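PDB 5XK2: diacylglycerol lipase from Aspergillus oryzae, which probably hydrolyses the ester bonds of mono- and diacylglycerols as a class 3 lipase of the alpha/beta-hydrolase fold. Local coordinates for residues Ala26-Pro31 / Ile273-Lys279; Val59-Phe63 / Arg130-Thr134; Ala189-Thr193 / Val219-Pro223; Ile227-Thr233 / His266-Phe272. One frame throughout, in Å; residues are numbered along the deposited sequence.

Contact 1: Ala26-Pro31 / Ile273-Lys279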
loop_
_atom_site.group_PDB
_atom_site.type_symbol
_atom_site.label_atom_id
_atom_site.label_comp_id
_atom_site.label_asym_id
_atom_site.label_seq_id
_atom_site.Cartn_x
_atom_site.Cartn_y
_atom_site.Cartn_z
ATOM N N ALA A 26 5.129 15.997 8.946
ATOM C CA ALA A 26 4.300 16.307 7.780
ATOM C C ALA A 26 5.138 16.945 6.673
ATOM O O ALA A 26 4.976 16.639 5.492
ATOM C CB ALA A 26 3.150 17.239 8.171
ATOM N N ALA A 27 6.053 17.827 7.066
ATOM C CA ALA A 27 6.883 18.529 6.109
ATOM C C ALA A 27 7.816 17.594 5.314
ATOM O O ALA A 27 8.204 17.935 4.198
ATOM C CB ALA A 27 7.692 19.613 6.830
ATOM N N THR A 28 8.151 16.419 5.872
ATOM C CA THR A 28 9.048 15.493 5.169
ATOM C C THR A 28 8.398 14.839 3.967
ATOM O O THR A 28 9.090 14.240 3.155
ATOM C CB THR A 28 9.565 14.345 6.064
ATOM O OG1 THR A 28 8.482 13.479 6.431
ATOM C CG2 THR A 28 10.241 14.908 7.296
ATOM N N TYR A 29 7.071 14.935 3.857
ATOM C CA TYR A 29 6.375 14.387 2.682
ATOM C C TYR A 29 6.365 15.344 1.487
ATOM O O TYR A 29 6.079 14.923 0.369
ATOM C CB TYR A 29 4.939 14.025 3.025
ATOM C CG TYR A 29 4.828 12.805 3.900
ATOM C CD1 TYR A 29 4.854 11.539 3.353
ATOM C CD2 TYR A 29 4.684 12.926 5.277
ATOM C CE1 TYR A 29 4.735 10.400 4.157
ATOM C CE2 TYR A 29 4.558 11.801 6.091
ATOM C CZ TYR A 29 4.584 10.547 5.525
ATOM O OH TYR A 29 4.458 9.442 6.338
ATOM N N CYS A 30 6.675 16.617 1.723
ATOM C CA CYS A 30 6.659 17.632 0.654
ATOM C C CYS A 30 7.950 17.571 -0.130
ATOM O O CYS A 30 9.013 17.795 0.438
ATOM C CB CYS A 30 6.513 19.029 1.240
ATOM S SG CYS A 30 5.185 19.252 2.428
ATOM N N PRO A 31 7.874 17.297 -1.437
ATOM C CA PRO A 31 9.119 17.165 -2.203
ATOM C C PRO A 31 10.015 18.402 -2.111
ATOM O O PRO A 31 11.235 18.254 -2.028
ATOM C CB PRO A 31 8.622 16.938 -3.635
ATOM C CG PRO A 31 7.281 16.266 -3.429
ATOM C CD PRO A 31 6.684 16.981 -2.249
ATOM N N ILE A 273 -2.975 15.579 13.027
ATOM C CA ILE A 273 -3.176 16.305 11.781
ATOM C C ILE A 273 -3.224 15.257 10.690
ATOM O O ILE A 273 -2.954 14.085 10.958
ATOM C CB ILE A 273 -2.023 17.311 11.470
ATOM C CG1 ILE A 273 -0.701 16.565 11.282
ATOM C CG2 ILE A 273 -1.913 18.374 12.558
ATOM C CD1 ILE A 273 0.480 17.440 10.748
ATOM N N HIS A 274 -3.452 15.678 9.449
ATOM C CA HIS A 274 -3.395 14.727 8.348
ATOM C C HIS A 274 -1.928 14.663 7.960
ATOM O O HIS A 274 -1.432 15.495 7.209
ATOM C CB HIS A 274 -4.278 15.230 7.193
ATOM C CG HIS A 274 -4.456 14.247 6.082
ATOM N ND1 HIS A 274 -5.245 14.511 4.977
ATOM C CD2 HIS A 274 -3.975 12.991 5.911
ATOM C CE1 HIS A 274 -5.217 13.470 4.162
ATOM N NE2 HIS A 274 -4.457 12.535 4.707
ATOM N N ALA A 275 -1.249 13.616 8.436
ATOM C CA ALA A 275 0.209 13.658 8.529
ATOM C C ALA A 275 0.909 13.573 7.185
ATOM O O ALA A 275 1.972 14.157 6.996
ATOM C CB ALA A 275 0.702 12.523 9.448
ATOM N N ASP A 276 0.355 12.780 6.279
ATOM C CA ASP A 276 0.975 12.579 4.974
ATOM C C ASP A 276 0.322 13.371 3.836
ATOM O O ASP A 276 0.512 13.032 2.665
ATOM C CB ASP A 276 1.016 11.099 4.627
ATOM C CG ASP A 276 -0.358 10.524 4.382
ATOM O OD1 ASP A 276 -1.346 11.117 4.856
ATOM O OD2 ASP A 276 -0.449 9.488 3.696
ATOM N N ALA A 277 -0.528 14.343 4.161
ATOM C CA ALA A 277 -1.286 15.045 3.122
ATOM C C ALA A 277 -0.422 15.710 2.052
ATOM O O ALA A 277 -0.885 15.914 0.931
ATOM C CB ALA A 277 -2.193 16.081 3.749
ATOM N N CYS A 278 0.824 16.032 2.384
ATOM C CA CYS A 278 1.661 16.805 1.471
ATOM C C CYS A 278 2.267 15.925 0.380
ATOM O O CYS A 278 2.917 16.431 -0.528
ATOM C CB CYS A 278 2.758 17.535 2.244
ATOM S SG CYS A 278 3.361 19.060 1.465
ATOM N N LYS A 279 2.033 14.617 0.449
ATOM C CA LYS A 279 2.420 13.749 -0.653
ATOM C C LYS A 279 1.388 13.911 -1.779
ATOM O O LYS A 279 0.210 13.608 -1.605
ATOM C CB LYS A 279 2.508 12.290 -0.207
ATOM C CG LYS A 279 2.567 11.324 -1.379
ATOM C CD LYS A 279 3.924 10.646 -1.492
ATOM C CE LYS A 279 4.062 9.879 -2.802
ATOM N NZ LYS A 279 5.221 10.349 -3.612
HETATM O O HOH W 1 2.382 15.798 4.870
#
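A disulfide between Cys30 and Cys278 fastens the chain's C-terminal loop to the turn at the end of helix 14-27, in a largely buried part of the fold. The sulfurs, SG to SG, are 2.1 Å apart and the bridge is twisted to a chi3 of 113°. Cys278 reaches it with SG anti to its own backbone N (chi1 -153°), which carries the sulfur across to the other segment. Beside this covalent link the aromatic ring of Tyr29 lies against the chain at Asp276: CB of Asp276 sits over the ring centre, 3.7 Å from the centroid, as a CH-pi contact. The Asp276 carboxylate stands steeply to that ring, its plane 79° away, and leads off to Tyr92 and to a salt bridge with Arg95 of the second subunit. Small Ala26 allows close backbone approach, its CA lying 3.3 Å from Ala275 O in a CA-H...O contact, while its CB meets Ile273 CD1. One water satisfies three backbone groups between the segments: it donates to Ala26 O and Ala275 O and accepts from Cys278 N at 2.9 Å. The Tyr29 hydroxyl is hydrogen-bonded to His152 ND1, and the Tyr29 side chain also touches Ser153. Those neighbours belong to a Gly-x-Ser-x-Gly sequence consistent with the nucleophile elbow of alpha/beta-hydrolases, so this disulfide-linked turn lies beside the probable active site.

Contact 2: Val59-Phe63 / Arg130-Thr134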
loop_
_atom_site.group_PDB
_atom_site.type_symbol
_atom_site.label_atom_id
_atom_site.label_comp_id
_atom_site.label_asym_id
_atom_site.label_seq_id
_atom_site.Cartn_x
_atom_site.Cartn_y
_atom_site.Cartn_z
ATOM N N VAL A 59 15.704 25.045 6.281
ATOM C CA VAL A 59 16.525 23.873 5.945
ATOM C C VAL A 59 18.010 24.198 5.943
ATOM O O VAL A 59 18.447 25.181 5.351
ATOM C CB VAL A 59 16.125 23.290 4.554
ATOM C CG1 VAL A 59 17.066 22.149 4.147
ATOM C CG2 VAL A 59 14.685 22.786 4.585
ATOM N N LYS A 60 18.780 23.339 6.608
ATOM C CA LYS A 60 20.249 23.394 6.599
ATOM C C LYS A 60 20.741 22.374 5.581
ATOM O O LYS A 60 21.684 22.641 4.824
ATOM C CB LYS A 60 20.846 23.154 7.986
ATOM C CG LYS A 60 22.357 23.421 8.022
ATOM C CD LYS A 60 22.581 24.914 7.728
ATOM C CE LYS A 60 24.018 25.288 7.497
ATOM N NZ LYS A 60 24.078 26.774 7.296
ATOM N N LEU A 61 20.197 21.161 5.654
ATOM C CA LEU A 61 20.537 20.107 4.703
ATOM C C LEU A 61 19.314 19.269 4.404
ATOM O O LEU A 61 18.535 18.995 5.294
ATOM C CB LEU A 61 21.653 19.206 5.260
ATOM C CG LEU A 61 22.086 18.049 4.344
ATOM C CD1 LEU A 61 22.607 18.559 3.008
ATOM C CD2 LEU A 61 23.128 17.195 5.016
ATOM N N SER A 62 19.139 18.888 3.147
ATOM C CA SER A 62 18.092 17.939 2.799
ATOM C C SER A 62 18.759 16.704 2.196
ATOM O O SER A 62 19.917 16.753 1.729
ATOM C CB SER A 62 17.089 18.552 1.819
ATOM O OG SER A 62 17.727 18.771 0.561
ATOM N N PHE A 63 18.039 15.596 2.218
ATOM C CA PHE A 63 18.547 14.347 1.674
ATOM C C PHE A 63 17.421 13.523 1.093
ATOM O O PHE A 63 16.280 13.548 1.569
ATOM C CB PHE A 63 19.304 13.543 2.751
ATOM C CG PHE A 63 18.561 13.418 4.056
ATOM C CD1 PHE A 63 17.681 12.372 4.270
ATOM C CD2 PHE A 63 18.790 14.327 5.085
ATOM C CE1 PHE A 63 17.000 12.260 5.472
ATOM C CE2 PHE A 63 18.122 14.227 6.281
ATOM C CZ PHE A 63 17.223 13.197 6.480
ATOM N N ARG A 130 26.221 12.450 6.915
ATOM C CA ARG A 130 25.775 13.790 6.506
ATOM C C ARG A 130 25.055 14.512 7.629
ATOM O O ARG A 130 25.256 15.699 7.858
ATOM C CB ARG A 130 24.821 13.693 5.326
ATOM C CG ARG A 130 25.416 13.803 3.980
ATOM C CD ARG A 130 24.306 13.460 3.013
ATOM N NE ARG A 130 24.058 12.025 2.979
ATOM C CZ ARG A 130 23.234 11.446 2.120
ATOM N NH1 ARG A 130 22.553 12.194 1.260
ATOM N NH2 ARG A 130 23.098 10.130 2.111
ATOM N N ILE A 131 24.198 13.776 8.333
ATOM C CA ILE A 131 23.410 14.383 9.402
ATOM C C ILE A 131 24.287 14.776 10.595
ATOM O O ILE A 131 24.165 15.870 11.139
ATOM C CB ILE A 131 22.266 13.433 9.826
ATOM C CG1 ILE A 131 21.215 13.389 8.703
ATOM C CG2 ILE A 131 21.651 13.895 11.145
ATOM C CD1 ILE A 131 20.145 12.312 8.871
ATOM N N ILE A 132 25.207 13.900 10.989
ATOM C CA ILE A 132 26.118 14.213 12.073
ATOM C C ILE A 132 27.017 15.395 11.711
ATOM O O ILE A 132 27.248 16.280 12.542
ATOM C CB ILE A 132 26.954 12.979 12.435
ATOM C CG1 ILE A 132 26.048 11.951 13.113
ATOM C CG2 ILE A 132 28.128 13.355 13.351
ATOM C CD1 ILE A 132 26.726 10.637 13.388
ATOM N N LYS A 133 27.480 15.419 10.461
ATOM C CA LYS A 133 28.299 16.532 9.975
ATOM C C LYS A 133 27.545 17.834 10.163
ATOM O O LYS A 133 28.084 18.830 10.655
ATOM C CB LYS A 133 28.666 16.338 8.504
ATOM C CG LYS A 133 29.477 17.501 7.899
ATOM C CD LYS A 133 29.549 17.369 6.378
ATOM C CE LYS A 133 30.553 18.344 5.742
ATOM N NZ LYS A 133 29.908 19.524 5.080
ATOM N N THR A 134 26.270 17.802 9.792
ATOM C CA THR A 134 25.428 18.989 9.889
ATOM C C THR A 134 25.146 19.385 11.337
ATOM O O THR A 134 25.186 20.571 11.672
ATOM C CB THR A 134 24.104 18.778 9.129
ATOM O OG1 THR A 134 24.390 18.517 7.743
ATOM C CG2 THR A 134 23.226 20.029 9.226
HETATM O O HOH W 2 22.162 15.163 1.146
#
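A methyl group pressed against a hydroxyl oxygen is the odd feature here: Leu61 CD2 lies 3.3 Å from Thr134 OG1. The two belong to the alpha/beta-hydrolase sandwich, in which helix 118-138 packs on the central sheet; its residues 130-134 run almost antiparallel to residues 61-63 of strand 58-65, one of the two outermost strands (173°, axes 9.8 Å apart). A classic beta bulge, Lys60 and Leu61 both facing Val75, lets successive side chains turn to the helix. Leu61, its CG anti to the backbone N (chi1 179°), extends straight to the helix surface and also meets Arg130 CB. Threonine suits its place because its hydroxyl is spent inside the helix: OG1 donates to Arg130 O at 3.0 Å, on the opposite face of that carbonyl from Thr134 N, and CG2 is left to face Lys60 CG. Farther along, Phe63 meets Ile131 at about a right angle, Phe63 CE2 3.8 Å from Ile131 CD1, and Ile131 continues onto Val75, Val86 and Phe88 of the sheet. Arg130 lies at the more exposed margin, its NH2 bonded to Val126 O. Its NH1 donates at 3.0 Å to a water in the guanidinium plane, and that water donates in turn to Ser62 O.

Contact 3: Ala189-Thr193 / Val219-Pro223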
loop_
_atom_site.group_PDB
_atom_site.type_symbol
_atom_site.label_atom_id
_atom_site.label_comp_id
_atom_site.label_asym_id
_atom_site.label_seq_id
_atom_site.Cartn_x
_atom_site.Cartn_y
_atom_site.Cartn_z
ATOM N N ALA A 189 14.997 -2.556 22.507
ATOM C CA ALA A 189 13.863 -1.731 22.930
ATOM C C ALA A 189 14.022 -1.282 24.376
ATOM O O ALA A 189 13.700 -0.149 24.697
ATOM C CB ALA A 189 12.553 -2.471 22.754
ATOM N N GLU A 190 14.553 -2.151 25.244
ATOM C CA GLU A 190 14.793 -1.742 26.636
ATOM C C GLU A 190 15.865 -0.660 26.715
ATOM O O GLU A 190 15.745 0.302 27.471
ATOM C CB GLU A 190 15.198 -2.949 27.509
ATOM C CG GLU A 190 14.104 -4.031 27.530
ATOM C CD GLU A 190 14.462 -5.242 28.386
ATOM O OE1 GLU A 190 15.424 -5.155 29.180
ATOM O OE2 GLU A 190 13.764 -6.270 28.246
ATOM N N PHE A 191 16.921 -0.816 25.925
ATOM C CA PHE A 191 17.972 0.195 25.878
ATOM C C PHE A 191 17.433 1.566 25.455
ATOM O O PHE A 191 17.694 2.575 26.124
ATOM C CB PHE A 191 19.080 -0.266 24.924
ATOM C CG PHE A 191 20.233 0.693 24.809
ATOM C CD1 PHE A 191 21.106 0.887 25.867
ATOM C CD2 PHE A 191 20.453 1.382 23.631
ATOM C CE1 PHE A 191 22.185 1.764 25.748
ATOM C CE2 PHE A 191 21.523 2.269 23.506
ATOM C CZ PHE A 191 22.384 2.462 24.562
ATOM N N ILE A 192 16.675 1.602 24.359
ATOM C CA ILE A 192 16.164 2.879 23.852
ATOM C C ILE A 192 15.195 3.500 24.859
ATOM O O ILE A 192 15.268 4.685 25.170
ATOM C CB ILE A 192 15.487 2.701 22.483
ATOM C CG1 ILE A 192 16.514 2.182 21.463
ATOM C CG2 ILE A 192 14.837 4.025 22.044
ATOM C CD1 ILE A 192 15.919 1.901 20.084
ATOM N N THR A 193 14.296 2.673 25.385
ATOM C CA THR A 193 13.326 3.115 26.380
ATOM C C THR A 193 14.009 3.803 27.559
ATOM O O THR A 193 13.597 4.870 28.011
ATOM C CB THR A 193 12.498 1.895 26.872
ATOM O OG1 THR A 193 11.720 1.411 25.773
ATOM C CG2 THR A 193 11.577 2.251 28.059
ATOM N N VAL A 219 9.860 -5.971 19.582
ATOM C CA VAL A 219 8.970 -5.386 20.571
ATOM C C VAL A 219 8.967 -3.879 20.343
ATOM O O VAL A 219 9.629 -3.404 19.432
ATOM C CB VAL A 219 9.394 -5.745 22.009
ATOM C CG1 VAL A 219 9.358 -7.251 22.194
ATOM C CG2 VAL A 219 10.754 -5.227 22.284
ATOM N N HIS A 220 8.205 -3.125 21.133
ATOM C CA HIS A 220 8.165 -1.666 20.949
ATOM C C HIS A 220 8.941 -0.942 22.031
ATOM O O HIS A 220 9.041 -1.406 23.176
ATOM C CB HIS A 220 6.716 -1.131 20.985
ATOM C CG HIS A 220 6.071 -0.956 19.650
ATOM N ND1 HIS A 220 6.583 -0.113 18.681
ATOM C CD2 HIS A 220 4.909 -1.443 19.147
ATOM C CE1 HIS A 220 5.788 -0.121 17.629
ATOM N NE2 HIS A 220 4.753 -0.913 17.887
ATOM N N ILE A 221 9.479 0.217 21.666
ATOM C CA ILE A 221 9.921 1.206 22.623
ATOM C C ILE A 221 8.734 1.630 23.479
ATOM O O ILE A 221 7.613 1.761 22.978
ATOM C CB ILE A 221 10.513 2.426 21.889
ATOM C CG1 ILE A 221 11.752 1.990 21.111
ATOM C CG2 ILE A 221 10.815 3.574 22.847
ATOM C CD1 ILE A 221 12.060 2.913 19.905
ATOM N N SER A 222 8.978 1.822 24.770
ATOM C CA SER A 222 7.951 2.239 25.710
ATOM C C SER A 222 8.250 3.670 26.194
ATOM O O SER A 222 9.408 4.079 26.241
ATOM C CB SER A 222 7.919 1.237 26.882
ATOM O OG SER A 222 7.154 1.732 27.965
ATOM N N PRO A 223 7.215 4.450 26.545
ATOM C CA PRO A 223 5.794 4.072 26.518
ATOM C C PRO A 223 5.127 4.292 25.170
ATOM O O PRO A 223 5.712 4.850 24.243
ATOM C CB PRO A 223 5.169 5.017 27.558
ATOM C CG PRO A 223 6.006 6.268 27.437
ATOM C CD PRO A 223 7.419 5.772 27.161
HETATM O O HOH W 3 10.865 6.057 27.143
#
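Ala189 and Ile221 bring the two backbones closest, CA to CA 4.9 Å, where one flank of helix 186-195 meets an extended but irregular loop, 219-223. That chain ends in a cis peptide bond between Ser222 and Pro223. Alanine suits the approach: its CB sits 3.3 Å from Val219 CG2, closer than two carbons normally pack. One helical turn later Thr193 makes the polar link. Its OG1 accepts from Ser222 N at 2.9 Å along a practically straight N-H...O line (179°), while donating a hydrogen bond to Ala189 O at 2.7 Å, tilted 34° from that carbonyl's plane. A chi1 of -66° sets OG1 beside the backbone N, within reach of both partners, and the bond it donates fixes the hydroxyl's rotation. The other branch, CG2, rests 3.4 Å from Ser222 O, and a water bridges that oxygen to Thr193 O. Ile192 CG2 meets Ile221 CD1 at 3.7 Å, the two branched chains crossing obliquely. Outward, Ile192 continues onto Ala164 and Arg167 of helix 154-168, and Ile221 touches Ser160 there and Asn198, so the loop leading to strand 224-227 packs against helices 186-195 and 154-168 and reaches strand 198-203, inside the sheet.

Contact 4: Ile227-Thr233 / His266-Phe272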
loop_
_atom_site.group_PDB
_atom_site.type_symbol
_atom_site.label_atom_id
_atom_site.label_comp_id
_atom_site.label_asym_id
_atom_site.label_seq_id
_atom_site.Cartn_x
_atom_site.Cartn_y
_atom_site.Cartn_z
ATOM N N ILE A 227 -3.516 7.243 20.923
ATOM C CA ILE A 227 -4.509 8.263 20.588
ATOM C C ILE A 227 -5.804 7.585 20.186
ATOM O O ILE A 227 -5.808 6.745 19.292
ATOM C CB ILE A 227 -4.054 9.156 19.419
ATOM C CG1 ILE A 227 -2.680 9.767 19.687
ATOM C CG2 ILE A 227 -5.117 10.235 19.124
ATOM C CD1 ILE A 227 -2.024 10.256 18.392
ATOM N N THR A 228 -6.881 7.885 20.899
ATOM C CA THR A 228 -8.197 7.298 20.599
ATOM C C THR A 228 -9.226 8.272 19.998
ATOM O O THR A 228 -10.413 7.972 19.961
ATOM C CB THR A 228 -8.773 6.604 21.845
ATOM O OG1 THR A 228 -8.691 7.478 22.974
ATOM C CG2 THR A 228 -7.992 5.324 22.119
ATOM N N ALA A 229 -8.803 9.464 19.610
ATOM C CA ALA A 229 -9.711 10.387 18.927
ATOM C C ALA A 229 -10.111 9.878 17.534
ATOM O O ALA A 229 -9.307 9.235 16.865
ATOM C CB ALA A 229 -9.040 11.751 18.808
ATOM N N PRO A 230 -11.327 10.211 17.065
ATOM C CA PRO A 230 -11.680 9.904 15.676
ATOM C C PRO A 230 -10.767 10.633 14.674
ATOM O O PRO A 230 -10.196 11.709 14.980
ATOM C CB PRO A 230 -13.127 10.414 15.550
ATOM C CG PRO A 230 -13.638 10.463 16.948
ATOM C CD PRO A 230 -12.443 10.849 17.791
ATOM N N ASP A 231 -10.649 10.072 13.472
ATOM C CA ASP A 231 -9.959 10.755 12.380
ATOM C C ASP A 231 -10.448 12.186 12.173
ATOM O O ASP A 231 -11.652 12.445 12.234
ATOM C CB ASP A 231 -10.173 10.040 11.043
ATOM C CG ASP A 231 -9.606 8.640 11.000
ATOM O OD1 ASP A 231 -8.818 8.252 11.884
ATOM O OD2 ASP A 231 -9.964 7.930 10.033
ATOM N N ASN A 232 -9.507 13.095 11.921
ATOM C CA ASN A 232 -9.819 14.468 11.494
ATOM C C ASN A 232 -10.658 15.180 12.532
ATOM O O ASN A 232 -11.655 15.833 12.217
ATOM C CB ASN A 232 -10.524 14.453 10.140
ATOM C CG ASN A 232 -10.390 15.762 9.381
ATOM O OD1 ASN A 232 -9.677 16.683 9.797
ATOM N ND2 ASN A 232 -11.066 15.840 8.243
ATOM N N THR A 233 -10.256 15.025 13.793
ATOM C CA THR A 233 -10.883 15.763 14.873
ATOM C C THR A 233 -9.803 16.293 15.802
ATOM O O THR A 233 -8.690 15.794 15.807
ATOM C CB THR A 233 -11.877 14.901 15.708
ATOM O OG1 THR A 233 -11.159 13.886 16.429
ATOM C CG2 THR A 233 -12.947 14.274 14.815
ATOM N N HIS A 266 -6.857 3.842 7.286
ATOM C CA HIS A 266 -7.259 5.236 7.487
ATOM C C HIS A 266 -6.683 5.795 8.798
ATOM O O HIS A 266 -6.304 6.959 8.865
ATOM C CB HIS A 266 -8.789 5.354 7.488
ATOM C CG HIS A 266 -9.446 4.657 8.638
ATOM N ND1 HIS A 266 -9.795 5.309 9.804
ATOM C CD2 HIS A 266 -9.770 3.352 8.825
ATOM C CE1 HIS A 266 -10.334 4.441 10.648
ATOM N NE2 HIS A 266 -10.332 3.249 10.079
ATOM N N SER A 267 -6.593 4.947 9.821
ATOM C CA SER A 267 -6.097 5.379 11.137
ATOM C C SER A 267 -4.638 5.820 11.074
ATOM O O SER A 267 -4.184 6.626 11.881
ATOM C CB SER A 267 -6.244 4.254 12.163
ATOM O OG SER A 267 -7.634 3.994 12.377
ATOM N N HIS A 268 -3.906 5.291 10.097
ATOM C CA HIS A 268 -2.471 5.559 9.994
ATOM C C HIS A 268 -2.152 6.995 9.618
ATOM O O HIS A 268 -1.061 7.476 9.932
ATOM C CB HIS A 268 -1.827 4.620 8.946
ATOM C CG HIS A 268 -0.330 4.675 8.911
ATOM N ND1 HIS A 268 0.454 4.385 10.009
ATOM C CD2 HIS A 268 0.528 4.920 7.889
ATOM C CE1 HIS A 268 1.732 4.475 9.669
ATOM N NE2 HIS A 268 1.803 4.796 8.387
ATOM N N VAL A 269 -3.054 7.663 8.895
ATOM C CA VAL A 269 -2.701 8.968 8.360
ATOM C C VAL A 269 -3.193 10.122 9.216
ATOM O O VAL A 269 -2.870 11.267 8.912
ATOM C CB VAL A 269 -3.203 9.135 6.904
ATOM C CG1 VAL A 269 -2.722 7.954 6.073
ATOM C CG2 VAL A 269 -4.726 9.220 6.856
ATOM N N TRP A 270 -3.927 9.825 10.296
ATOM C CA TRP A 270 -4.432 10.889 11.160
ATOM C C TRP A 270 -3.769 10.801 12.534
ATOM O O TRP A 270 -4.253 10.084 13.409
ATOM C CB TRP A 270 -5.966 10.762 11.307
ATOM C CG TRP A 270 -6.689 10.937 10.009
ATOM C CD1 TRP A 270 -7.168 9.955 9.194
ATOM C CD2 TRP A 270 -6.995 12.187 9.355
ATOM N NE1 TRP A 270 -7.755 10.514 8.068
ATOM C CE2 TRP A 270 -7.656 11.875 8.149
ATOM C CE3 TRP A 270 -6.756 13.525 9.670
ATOM C CZ2 TRP A 270 -8.090 12.866 7.257
ATOM C CZ3 TRP A 270 -7.210 14.511 8.781
ATOM C CH2 TRP A 270 -7.861 14.168 7.597
ATOM N N TYR A 271 -2.701 11.580 12.718
ATOM C CA TYR A 271 -2.009 11.675 14.005
ATOM C C TYR A 271 -1.974 13.154 14.315
ATOM O O TYR A 271 -1.055 13.863 13.928
ATOM C CB TYR A 271 -0.594 11.062 13.889
ATOM C CG TYR A 271 -0.591 9.562 14.059
ATOM C CD1 TYR A 271 -1.099 8.715 13.063
ATOM C CD2 TYR A 271 -0.118 8.987 15.230
ATOM C CE1 TYR A 271 -1.119 7.321 13.242
ATOM C CE2 TYR A 271 -0.124 7.600 15.414
ATOM C CZ TYR A 271 -0.634 6.780 14.424
ATOM O OH TYR A 271 -0.641 5.419 14.625
ATOM N N PHE A 272 -2.982 13.576 15.061
ATOM C CA PHE A 272 -3.336 14.975 15.346
ATOM C C PHE A 272 -3.685 15.806 14.129
ATOM O O PHE A 272 -4.712 16.472 14.137
ATOM C CB PHE A 272 -2.192 15.680 16.070
ATOM C CG PHE A 272 -1.776 14.991 17.323
ATOM C CD1 PHE A 272 -2.566 15.085 18.466
ATOM C CD2 PHE A 272 -0.621 14.220 17.361
ATOM C CE1 PHE A 272 -2.203 14.419 19.652
ATOM C CE2 PHE A 272 -0.253 13.555 18.539
ATOM C CZ PHE A 272 -1.044 13.657 19.679
HETATM O O HOH W 4 -9.167 5.979 13.442
HETATM O O HOH W 5 -7.070 17.709 13.438
#
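Asp231 and His266 make a His-carboxylate hydrogen bond between two loops at the C-terminal side of the alpha/beta-hydrolase sheet. His266 ND1 donates to Asp231 OD2 at 2.6 Å; the acceptor uses its syn lone pair and lies close to the imidazole plane, while the carboxylate itself is turned 64° from the ring. The same aspartate packs on Trp270. Its CB sits over the five-membered ring, 3.7 Å from the centroid, and the carboxylate lies nearly flat to the indole, 22° from parallel. Asn232 repeats this over the six-membered ring, on the same face, with CB 3.7 Å from its centroid, so consecutive residues blanket the long indole. The backbone here is left-handed (phi 60°), a conformation asparagine tolerates better than most residues. At the other end of the loop Ile227 sends CD1 over the face of Phe272, 3.7 Å from CE2, and also touches Tyr271 CD2.

Further out, Asp231 OD1 accepts a hydrogen bond from a water that also donates to Ser267 OG, a hydroxyl bonded to Asp205. Phe272 leans on Leu15, Phe18 and Lys19 of helix 14-27, and Trp270 stacks with His274. Between these anchors the loop carries His268, whose ND1 meets Asp206 and whose NE2 meets Ser153, geometry consistent with a Ser-His-Asp catalytic triad. Tyr271 is a second-shell partner of that site: its OH, too, bonds to Asp206 OD2.

Contacts 1 and 3 are mostly buried, contacts 2 and 4 only partly. Contacts 2 and 3 each pack a helix on extended chain, and in both a threonine hydroxyl bonds back to the carbonyl four residues earlier; in contact 3 it also accepts across the interface, whereas contact 2 relies on apolar touch and a water. Contacts 1 and 4 anchor consecutive parts of the C-terminal loop, one by a disulfide, the other by an acid-imidazole bond and ring packing, and they meet where Ala275 N probably bonds to Val269 O. Contact 2 lies remote from contact 4, their centres about 31 Å apart; strand 224-227 joins contact 3 to contact 4.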